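Local coordinates for chromosome partition protein Smc (Pyrococcus yayanosii, PDB 5XEI) that is probably required for chromosome condensation and partitioning, acting as a DNA-binding, ATP-hydrolysing homodimer of the SMC family, at residues A174-E177 with K178-E182; E330-Y333 with L334-S338; S338-E341 with K342-E346; E352-N355 with E356-E360. One frame throughout, in Å; residues are numbered along the deposited sequence.

Overall arrangement
All four contacts lie on the coiled-coil arm that rises from the SMC head domain, each a local contact between successive turns of one helix. Interaction 1 comes first in the chain, on helix 170-246; interactions 2, 3 and 4 follow in order on helix 321-383, which runs antiparallel to it. Interactions 2 and 3 share S338, their centres about 12 Å apart, whereas the centre of interaction 4 lies about 21 Å from that of interaction 3, nearer the head. There it meets interaction 1 across the helices, about 11 Å between centres. Interactions 1 and 2 are centred about 30 Å apart; the contacts thus sample the paired helices connecting the head towards the rest of the arm.

Interaction 1: A174-E177 with K178-E182; sequences AKKE and KALEE
K176 and L180, one helical turn apart, run side by side and point the same way. With CG anti to the backbone N (chi1 174°) and the rest of the chain extended, K176 carries its methylenes along the leucine, and its CE comes 3.8 Å from L180 CD1. The lysine stem thus serves as an apolar surface, with the ammonium beyond it.

Beneath these side chains the main-chain polar atoms are paired in the usual i to i+4 manner. The N of A179 donates to K175 O at 3.0 Å, the N of L180 to K176 O at 2.8 Å, and the N of E181 to E177 O at 2.9 Å. The earliest link is slacker: K178 N reaches A174 O at 3.3 Å, a weak bond, and the same oxygen also takes a weak bond from E177 N. E177 itself bends back at chi2 (80°), which brings its OE1 2.9 Å from K178 N, yet the angle is too poor for a hydrogen bond and the amide proton is directed to A174 O.

Beyond the segments, K176 NZ forms a long, weak ion pair with E358, while A179 and L180 pack on I354 and K175 and K176 on I357. A helix that turns alanine, leucine and lysine stems to its partner, with further charged residues outward, is consistent with the antiparallel coiled-coil arm of SMC proteins.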
loop_
_atom_site.group_PDB
_atom_site.type_symbol
_atom_site.label_atom_id
_atom_site.label_comp_id
_atom_site.label_asym_id
_atom_site.label_seq_id
_atom_site.Cartn_x
_atom_site.Cartn_y
_atom_site.Cartn_z
ATOM N N ALA A 174 -2.857 4.671 -0.793
ATOM C CA ALA A 174 -2.840 4.038 0.524
ATOM C C ALA A 174 -4.092 3.193 0.754
ATOM O O ALA A 174 -4.002 2.058 1.234
ATOM C CB ALA A 174 -2.701 5.095 1.616
ATOM N N LYS A 175 -5.277 3.728 0.435
ATOM C CA LYS A 175 -6.490 2.922 0.569
ATOM C C LYS A 175 -6.423 1.691 -0.327
ATOM O O LYS A 175 -6.550 0.557 0.144
ATOM C CB LYS A 175 -7.734 3.748 0.252
ATOM C CG LYS A 175 -8.099 4.727 1.345
ATOM C CD LYS A 175 -9.507 5.263 1.138
ATOM C CE LYS A 175 -9.953 6.054 2.360
ATOM N NZ LYS A 175 -11.357 6.527 2.235
ATOM N N LYS A 176 -6.184 1.897 -1.623
ATOM C CA LYS A 176 -6.038 0.766 -2.529
ATOM C C LYS A 176 -5.122 -0.317 -1.958
ATOM O O LYS A 176 -5.426 -1.508 -2.072
ATOM C CB LYS A 176 -5.514 1.227 -3.888
ATOM C CG LYS A 176 -5.210 0.045 -4.827
ATOM C CD LYS A 176 -4.630 0.485 -6.160
ATOM C CE LYS A 176 -4.488 -0.693 -7.099
ATOM N NZ LYS A 176 -3.978 -0.265 -8.426
ATOM N N GLU A 177 -4.009 0.061 -1.324
ATOM C CA GLU A 177 -3.062 -0.972 -0.912
ATOM C C GLU A 177 -3.636 -1.836 0.207
ATOM O O GLU A 177 -3.459 -3.059 0.196
ATOM C CB GLU A 177 -1.701 -0.373 -0.515
ATOM C CG GLU A 177 -1.622 0.424 0.813
ATOM C CD GLU A 177 -1.516 -0.416 2.117
ATOM O OE1 GLU A 177 -1.635 -1.661 2.089
ATOM O OE2 GLU A 177 -1.325 0.198 3.194
ATOM N N LYS A 178 -4.324 -1.230 1.188
ATOM C CA LYS A 178 -4.958 -2.065 2.208
ATOM C C LYS A 178 -6.109 -2.873 1.617
ATOM O O LYS A 178 -6.382 -3.988 2.069
ATOM C CB LYS A 178 -5.434 -1.230 3.403
ATOM C CG LYS A 178 -6.252 -2.049 4.430
ATOM C CD LYS A 178 -6.427 -1.368 5.810
ATOM C CE LYS A 178 -5.683 -2.135 6.935
ATOM N NZ LYS A 178 -5.962 -1.628 8.322
ATOM N N ALA A 179 -6.776 -2.350 0.595
ATOM C CA ALA A 179 -7.781 -3.149 -0.086
ATOM C C ALA A 179 -7.150 -4.364 -0.745
ATOM O O ALA A 179 -7.720 -5.459 -0.723
ATOM C CB ALA A 179 -8.520 -2.303 -1.122
ATOM N N LEU A 180 -5.975 -4.189 -1.347
ATOM C CA LEU A 180 -5.322 -5.323 -1.980
ATOM C C LEU A 180 -4.751 -6.279 -0.939
ATOM O O LEU A 180 -4.644 -7.482 -1.195
ATOM C CB LEU A 180 -4.231 -4.848 -2.937
ATOM C CG LEU A 180 -4.617 -4.358 -4.334
ATOM C CD1 LEU A 180 -3.430 -3.729 -4.996
ATOM C CD2 LEU A 180 -5.110 -5.468 -5.202
ATOM N N GLU A 181 -4.376 -5.773 0.232
ATOM C CA GLU A 181 -4.004 -6.678 1.309
ATOM C C GLU A 181 -5.183 -7.581 1.654
ATOM O O GLU A 181 -5.078 -8.811 1.597
ATOM C CB GLU A 181 -3.513 -5.877 2.523
ATOM C CG GLU A 181 -3.839 -6.474 3.889
ATOM C CD GLU A 181 -3.001 -7.706 4.249
ATOM O OE1 GLU A 181 -1.949 -7.934 3.602
ATOM O OE2 GLU A 181 -3.401 -8.443 5.191
ATOM N N GLU A 182 -6.340 -6.988 1.926
ATOM C CA GLU A 182 -7.501 -7.785 2.299
ATOM C C GLU A 182 -7.934 -8.710 1.175
ATOM O O GLU A 182 -8.367 -9.835 1.433
ATOM C CB GLU A 182 -8.633 -6.865 2.726
ATOM C CG GLU A 182 -8.234 -6.088 3.973
ATOM C CD GLU A 182 -9.125 -4.900 4.248
ATOM O OE1 GLU A 182 -8.898 -4.219 5.273
ATOM O OE2 GLU A 182 -10.047 -4.642 3.443
#

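Interaction 2: E330-Y333 with L334-S338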
loop_
_atom_site.group_PDB
_atom_site.type_symbol
_atom_site.label_atom_id
_atom_site.label_comp_id
_atom_site.label_asym_id
_atom_site.label_seq_id
_atom_site.Cartn_x
_atom_site.Cartn_y
_atom_site.Cartn_z
ATOM N N GLU A 330 -20.821 -34.415 7.850
ATOM C CA GLU A 330 -21.728 -33.734 6.946
ATOM C C GLU A 330 -21.964 -32.279 7.372
ATOM O O GLU A 330 -21.920 -31.366 6.538
ATOM C CB GLU A 330 -23.032 -34.505 6.842
ATOM C CG GLU A 330 -24.017 -33.727 6.060
ATOM C CD GLU A 330 -24.033 -34.191 4.637
ATOM O OE1 GLU A 330 -24.272 -33.348 3.762
ATOM O OE2 GLU A 330 -23.791 -35.388 4.398
ATOM N N ARG A 331 -22.210 -32.040 8.667
ATOM C CA ARG A 331 -22.321 -30.659 9.134
ATOM C C ARG A 331 -21.088 -29.856 8.756
ATOM O O ARG A 331 -21.203 -28.727 8.266
ATOM C CB ARG A 331 -22.556 -30.592 10.648
ATOM C CG ARG A 331 -23.773 -31.351 11.120
ATOM C CD ARG A 331 -24.137 -31.066 12.582
ATOM N NE ARG A 331 -24.326 -32.317 13.313
ATOM C CZ ARG A 331 -25.511 -32.873 13.563
ATOM N NH1 ARG A 331 -25.573 -34.022 14.235
ATOM N NH2 ARG A 331 -26.635 -32.297 13.132
ATOM N N ARG A 332 -19.902 -30.426 8.943
ATOM C CA ARG A 332 -18.689 -29.728 8.531
ATOM C C ARG A 332 -18.697 -29.475 7.027
ATOM O O ARG A 332 -18.317 -28.393 6.561
ATOM C CB ARG A 332 -17.456 -30.529 8.943
ATOM C CG ARG A 332 -16.181 -29.733 8.853
ATOM C CD ARG A 332 -14.948 -30.563 9.121
ATOM N NE ARG A 332 -13.754 -29.805 8.744
ATOM C CZ ARG A 332 -12.550 -30.342 8.534
ATOM N NH1 ARG A 332 -12.355 -31.652 8.670
ATOM N NH2 ARG A 332 -11.535 -29.566 8.191
ATOM N N TYR A 333 -19.171 -30.448 6.254
ATOM C CA TYR A 333 -19.257 -30.271 4.813
ATOM C C TYR A 333 -20.159 -29.101 4.469
ATOM O O TYR A 333 -19.730 -28.142 3.821
ATOM C CB TYR A 333 -19.767 -31.548 4.169
ATOM C CG TYR A 333 -19.694 -31.538 2.675
ATOM C CD1 TYR A 333 -18.469 -31.470 2.024
ATOM C CD2 TYR A 333 -20.844 -31.631 1.907
ATOM C CE1 TYR A 333 -18.393 -31.468 0.642
ATOM C CE2 TYR A 333 -20.780 -31.640 0.533
ATOM C CZ TYR A 333 -19.554 -31.559 -0.095
ATOM O OH TYR A 333 -19.501 -31.561 -1.466
ATOM N N LEU A 334 -21.418 -29.152 4.920
ATOM C CA LEU A 334 -22.357 -28.085 4.593
ATOM C C LEU A 334 -21.889 -26.736 5.114
ATOM O O LEU A 334 -22.299 -25.694 4.578
ATOM C CB LEU A 334 -23.753 -28.397 5.135
ATOM C CG LEU A 334 -24.616 -29.201 4.163
ATOM C CD1 LEU A 334 -25.998 -29.427 4.707
ATOM C CD2 LEU A 334 -24.689 -28.542 2.789
ATOM N N GLU A 335 -21.017 -26.717 6.116
ATOM C CA GLU A 335 -20.625 -25.403 6.573
ATOM C C GLU A 335 -19.471 -24.841 5.781
ATOM O O GLU A 335 -19.413 -23.631 5.556
ATOM C CB GLU A 335 -20.280 -25.439 8.042
ATOM C CG GLU A 335 -21.474 -25.100 8.843
ATOM C CD GLU A 335 -21.144 -24.959 10.292
ATOM O OE1 GLU A 335 -20.144 -24.261 10.614
ATOM O OE2 GLU A 335 -21.883 -25.574 11.097
ATOM N N LEU A 336 -18.546 -25.697 5.355
ATOM C CA LEU A 336 -17.522 -25.240 4.426
ATOM C C LEU A 336 -18.144 -24.708 3.130
ATOM O O LEU A 336 -17.702 -23.681 2.608
ATOM C CB LEU A 336 -16.542 -26.373 4.147
ATOM C CG LEU A 336 -15.642 -26.840 5.279
ATOM C CD1 LEU A 336 -14.832 -28.036 4.799
ATOM C CD2 LEU A 336 -14.709 -25.716 5.717
ATOM N N LYS A 337 -19.173 -25.386 2.599
ATOM C CA LYS A 337 -19.880 -24.855 1.441
ATOM C C LYS A 337 -20.551 -23.534 1.774
ATOM O O LYS A 337 -20.773 -22.703 0.883
ATOM C CB LYS A 337 -20.936 -25.841 0.936
ATOM C CG LYS A 337 -20.454 -27.257 0.796
ATOM C CD LYS A 337 -20.183 -27.654 -0.645
ATOM C CE LYS A 337 -21.426 -28.175 -1.355
ATOM N NZ LYS A 337 -21.015 -28.865 -2.631
ATOM N N SER A 338 -20.902 -23.328 3.042
ATOM C CA SER A 338 -21.482 -22.050 3.412
ATOM C C SER A 338 -20.409 -20.988 3.493
ATOM O O SER A 338 -20.548 -19.914 2.912
ATOM C CB SER A 338 -22.216 -22.152 4.743
ATOM O OG SER A 338 -22.694 -20.870 5.109
#
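Y333 and K337 meet one turn apart, the lysine lying across the tyrosine so that its CD sits over one face of the ring, 4.0 Å from Y333 CZ. The bends in the K337 chain at chi2 (-103°) and chi3 fold it back to the phenol, where NZ gives a weak hydrogen bond to Y333 OH at 3.3 Å. The pair is thus part CH-to-ring contact, part polar tether.

The backbone sets this spacing: K337 N donates to Y333 O at 3.1 Å, and three residues earlier L334 N donates to E330 O at 2.8 Å. R332 O is shared, taking L336 N at 3.0 Å and, weakly, E335 N. Alongside, E330 OE1 stands 4.2 Å from L334 CG, a loose touch.

Further out, the Y333 side chain rests on K201 and L204 of helix 170-246, where E330 also touches L204 and R332 touches V200. With a serine in place of Y333, the methylenes of K337 would probably lose the ring face they lean on, and its ammonium the phenolic oxygen. One aromatic side chain therefore serves two helices, and because its bond to the ammonium is weak, the contact is likely to depend more on carbon-to-ring contact than on polar attraction.

Interaction 3: S338-E341 with K342-E346; sequences SKRE and KLEAE
S338 and K342 face each other at one end of this stretch, the lysine doubled back over the preceding turn. Its CG is anti to its own carbonyl carbon, and the chain bends at chi2 and chi4, so that CE lies 3.6 Å from S338 OG and NZ 3.8 Å from that same oxygen. The lysine thus lies against the serine with its stem as well as its end.

A second pair is turned quite differently. E341 and E344 run side by side in the same direction, their carboxylate planes 58° apart, and E341 OE2 comes 4.0 Å from E344 OE2. Two like charges so close would be expected to repel, an effect probably eased by R340, whose NE makes a salt bridge to E341 OE1 at 3.6 Å. E344 OE2 stands farther from that NE, at 5.4 Å.

On another face the stem of K339 slants across L343, with CG 4.0 Å from L343 CD1. Backbone bonds link each of these turns, L343 N to K339 O at 2.7 Å among them.

Helix 170-246 covers the inner side of the contact: the buried L343 packs on L190, R340 lies against V193 and I197 while its NH2 forms a salt bridge with D194, and E346 touches A186, fastening the two antiparallel helices together.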
loop_
_atom_site.group_PDB
_atom_site.type_symbol
_atom_site.label_atom_id
_atom_site.label_comp_id
_atom_site.label_asym_id
_atom_site.label_seq_id
_atom_site.Cartn_x
_atom_site.Cartn_y
_atom_site.Cartn_z
ATOM N N SER A 338 -20.902 -23.328 3.042
ATOM C CA SER A 338 -21.482 -22.050 3.412
ATOM C C SER A 338 -20.409 -20.988 3.493
ATOM O O SER A 338 -20.548 -19.914 2.912
ATOM C CB SER A 338 -22.216 -22.152 4.743
ATOM O OG SER A 338 -22.694 -20.870 5.109
ATOM N N LYS A 339 -19.329 -21.283 4.202
ATOM C CA LYS A 339 -18.223 -20.343 4.324
ATOM C C LYS A 339 -17.688 -19.928 2.950
ATOM O O LYS A 339 -17.560 -18.729 2.660
ATOM C CB LYS A 339 -17.138 -20.985 5.185
ATOM C CG LYS A 339 -15.844 -20.230 5.295
ATOM C CD LYS A 339 -15.592 -19.829 6.750
ATOM C CE LYS A 339 -14.096 -19.613 7.021
ATOM N NZ LYS A 339 -13.807 -19.000 8.355
ATOM N N ARG A 340 -17.395 -20.905 2.080
ATOM C CA ARG A 340 -16.896 -20.589 0.745
ATOM C C ARG A 340 -17.714 -19.479 0.095
ATOM O O ARG A 340 -17.162 -18.446 -0.291
ATOM C CB ARG A 340 -16.881 -21.832 -0.150
ATOM C CG ARG A 340 -16.612 -21.504 -1.630
ATOM C CD ARG A 340 -16.155 -22.709 -2.435
ATOM N NE ARG A 340 -17.248 -23.645 -2.703
ATOM C CZ ARG A 340 -17.080 -24.920 -3.064
ATOM N NH1 ARG A 340 -18.141 -25.705 -3.280
ATOM N NH2 ARG A 340 -15.848 -25.417 -3.188
ATOM N N GLU A 341 -19.035 -19.650 0.005
ATOM C CA GLU A 341 -19.844 -18.655 -0.694
ATOM C C GLU A 341 -19.747 -17.292 -0.033
ATOM O O GLU A 341 -19.726 -16.268 -0.726
ATOM C CB GLU A 341 -21.310 -19.095 -0.791
ATOM C CG GLU A 341 -21.512 -20.303 -1.722
ATOM C CD GLU A 341 -20.631 -20.250 -2.982
ATOM O OE1 GLU A 341 -19.741 -21.128 -3.138
ATOM O OE2 GLU A 341 -20.845 -19.334 -3.813
ATOM N N LYS A 342 -19.668 -17.242 1.301
ATOM C CA LYS A 342 -19.515 -15.934 1.935
ATOM C C LYS A 342 -18.131 -15.358 1.667
ATOM O O LYS A 342 -18.004 -14.164 1.378
ATOM C CB LYS A 342 -19.802 -15.994 3.441
ATOM C CG LYS A 342 -20.870 -16.988 3.843
ATOM C CD LYS A 342 -22.255 -16.543 3.381
ATOM C CE LYS A 342 -23.333 -17.578 3.677
ATOM N NZ LYS A 342 -23.674 -18.334 2.450
ATOM N N LEU A 343 -17.088 -16.190 1.726
ATOM C CA LEU A 343 -15.767 -15.730 1.305
ATOM C C LEU A 343 -15.804 -15.205 -0.120
ATOM O O LEU A 343 -15.294 -14.117 -0.412
ATOM C CB LEU A 343 -14.749 -16.856 1.423
ATOM C CG LEU A 343 -14.058 -16.965 2.771
ATOM C CD1 LEU A 343 -13.299 -18.289 2.841
ATOM C CD2 LEU A 343 -13.120 -15.798 2.920
ATOM N N GLU A 344 -16.443 -15.942 -1.021
ATOM C CA GLU A 344 -16.388 -15.561 -2.417
ATOM C C GLU A 344 -17.157 -14.272 -2.652
ATOM O O GLU A 344 -16.746 -13.425 -3.450
ATOM C CB GLU A 344 -16.909 -16.694 -3.291
ATOM C CG GLU A 344 -16.543 -16.485 -4.729
ATOM C CD GLU A 344 -16.781 -17.712 -5.578
ATOM O OE1 GLU A 344 -16.700 -17.585 -6.827
ATOM O OE2 GLU A 344 -17.040 -18.793 -4.995
ATOM N N ALA A 345 -18.265 -14.091 -1.944
ATOM C CA ALA A 345 -18.947 -12.805 -2.031
ATOM C C ALA A 345 -18.088 -11.694 -1.440
ATOM O O ALA A 345 -17.945 -10.626 -2.044
ATOM C CB ALA A 345 -20.303 -12.874 -1.337
ATOM N N GLU A 346 -17.475 -11.935 -0.285
ATOM C CA GLU A 346 -16.576 -10.946 0.289
ATOM C C GLU A 346 -15.487 -10.553 -0.711
ATOM O O GLU A 346 -15.141 -9.370 -0.840
ATOM C CB GLU A 346 -15.982 -11.493 1.586
ATOM C CG GLU A 346 -14.619 -10.913 1.981
ATOM C CD GLU A 346 -13.921 -11.733 3.076
ATOM O OE1 GLU A 346 -12.678 -11.930 2.995
ATOM O OE2 GLU A 346 -14.621 -12.191 4.011
#

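Interaction 4: E352-N355 with E356-E360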
loop_
_atom_site.group_PDB
_atom_site.type_symbol
_atom_site.label_atom_id
_atom_site.label_comp_id
_atom_site.label_asym_id
_atom_site.label_seq_id
_atom_site.Cartn_x
_atom_site.Cartn_y
_atom_site.Cartn_z
ATOM N N GLU A 352 -14.898 -4.815 -6.228
ATOM C CA GLU A 352 -15.641 -3.634 -6.631
ATOM C C GLU A 352 -15.064 -2.383 -5.993
ATOM O O GLU A 352 -14.894 -1.359 -6.663
ATOM C CB GLU A 352 -17.112 -3.811 -6.270
ATOM C CG GLU A 352 -17.780 -4.941 -7.066
ATOM C CD GLU A 352 -19.267 -5.099 -6.785
ATOM O OE1 GLU A 352 -19.695 -4.958 -5.614
ATOM O OE2 GLU A 352 -20.011 -5.386 -7.748
ATOM N N PHE A 353 -14.724 -2.463 -4.710
ATOM C CA PHE A 353 -14.135 -1.333 -4.000
ATOM C C PHE A 353 -12.802 -0.919 -4.621
ATOM O O PHE A 353 -12.550 0.272 -4.849
ATOM C CB PHE A 353 -13.972 -1.718 -2.528
ATOM C CG PHE A 353 -13.398 -0.641 -1.656
ATOM C CD1 PHE A 353 -14.209 0.346 -1.123
ATOM C CD2 PHE A 353 -12.045 -0.636 -1.339
ATOM C CE1 PHE A 353 -13.677 1.336 -0.305
ATOM C CE2 PHE A 353 -11.503 0.353 -0.528
ATOM C CZ PHE A 353 -12.321 1.339 -0.008
ATOM N N ILE A 354 -11.929 -1.892 -4.901
ATOM C CA ILE A 354 -10.648 -1.577 -5.526
ATOM C C ILE A 354 -10.853 -0.903 -6.873
ATOM O O ILE A 354 -10.054 -0.051 -7.286
ATOM C CB ILE A 354 -9.792 -2.849 -5.666
ATOM C CG1 ILE A 354 -9.601 -3.521 -4.316
ATOM C CG2 ILE A 354 -8.435 -2.513 -6.221
ATOM C CD1 ILE A 354 -8.491 -4.547 -4.316
ATOM N N ASN A 355 -11.916 -1.260 -7.581
ATOM C CA ASN A 355 -12.199 -0.559 -8.823
ATOM C C ASN A 355 -12.727 0.843 -8.575
ATOM O O ASN A 355 -12.462 1.747 -9.366
ATOM C CB ASN A 355 -13.172 -1.367 -9.659
ATOM C CG ASN A 355 -12.557 -2.634 -10.147
ATOM O OD1 ASN A 355 -13.134 -3.706 -10.025
ATOM N ND2 ASN A 355 -11.344 -2.531 -10.666
ATOM N N GLU A 356 -13.465 1.052 -7.487
ATOM C CA GLU A 356 -13.877 2.404 -7.149
ATOM C C GLU A 356 -12.675 3.288 -6.873
ATOM O O GLU A 356 -12.641 4.453 -7.290
ATOM C CB GLU A 356 -14.811 2.383 -5.949
ATOM C CG GLU A 356 -16.242 2.157 -6.357
ATOM C CD GLU A 356 -16.700 3.198 -7.375
ATOM O OE1 GLU A 356 -17.289 2.795 -8.408
ATOM O OE2 GLU A 356 -16.465 4.415 -7.143
ATOM N N ILE A 357 -11.667 2.744 -6.186
ATOM C CA ILE A 357 -10.501 3.542 -5.839
ATOM C C ILE A 357 -9.767 3.996 -7.096
ATOM O O ILE A 357 -9.475 5.188 -7.268
ATOM C CB ILE A 357 -9.581 2.758 -4.894
ATOM C CG1 ILE A 357 -10.199 2.691 -3.502
ATOM C CG2 ILE A 357 -8.246 3.444 -4.794
ATOM C CD1 ILE A 357 -10.076 3.982 -2.725
ATOM N N GLU A 358 -9.457 3.056 -7.996
ATOM C CA GLU A 358 -8.680 3.420 -9.176
ATOM C C GLU A 358 -9.375 4.516 -9.962
ATOM O O GLU A 358 -8.730 5.466 -10.421
ATOM C CB GLU A 358 -8.446 2.213 -10.074
ATOM C CG GLU A 358 -7.744 1.076 -9.399
ATOM C CD GLU A 358 -7.915 -0.242 -10.156
ATOM O OE1 GLU A 358 -8.906 -0.358 -10.927
ATOM O OE2 GLU A 358 -7.076 -1.163 -9.958
ATOM N N LYS A 359 -10.696 4.418 -10.103
ATOM C CA LYS A 359 -11.414 5.410 -10.878
ATOM C C LYS A 359 -11.500 6.746 -10.147
ATOM O O LYS A 359 -11.364 7.796 -10.778
ATOM C CB LYS A 359 -12.791 4.870 -11.250
ATOM C CG LYS A 359 -12.717 3.484 -11.880
ATOM C CD LYS A 359 -11.767 3.455 -13.109
ATOM C CE LYS A 359 -11.942 2.175 -13.958
ATOM N NZ LYS A 359 -12.134 0.944 -13.091
ATOM N N GLU A 360 -11.678 6.743 -8.829
ATOM C CA GLU A 360 -11.522 7.989 -8.087
ATOM C C GLU A 360 -10.131 8.579 -8.298
ATOM O O GLU A 360 -9.988 9.748 -8.674
ATOM C CB GLU A 360 -11.768 7.752 -6.606
ATOM C CG GLU A 360 -13.187 7.420 -6.271
ATOM C CD GLU A 360 -13.346 7.092 -4.805
ATOM O OE1 GLU A 360 -13.279 8.005 -3.951
ATOM O OE2 GLU A 360 -13.494 5.898 -4.502
#
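E352 to N355 offer their carbonyls to the amides of E356 to K359 four residues on. The first bond, E356 N to E352 O, measures 2.9 Å. The last, K359 N to N355 O, is longer at 3.3 Å. Above this frame, N355 and E358 lie side by side, pointing the same way. ND2 of N355 gives a hydrogen bond to E358 OE1 at 3.3 Å; the acceptor lies close to the amide plane, but the donor sits above the carboxylate plane (44° out of it), and the two flat groups are turned 60° apart.

The stem of E358 also passes the I354 carbonyl, its CG 3.3 Å from I354 O, while E358 OE2 stands 4.2 Å from I354 CG2. K359 curls back next along, its CG 3.1 Å from N355 O. Elsewhere, F353 CE2 touches I357 CG1 at 4.0 Å, the methylene meeting the ring at a slant. F353 CG, anti to its backbone N (chi1 -179°), carries the ring forward to I357.

I354 and I357 are buried against helix 170-246, where E360 touches Y172 and E358 OE2 makes a long, weak ion pair with K176 NZ. Replacing E358 by an alanine would probably leave the N355 amide without this acceptor and K176 without its weak counter-charge. The chemistry is therefore divided: apolar groups close the helix interface, and a rather long amide-carboxylate bond ties side chains at its margin.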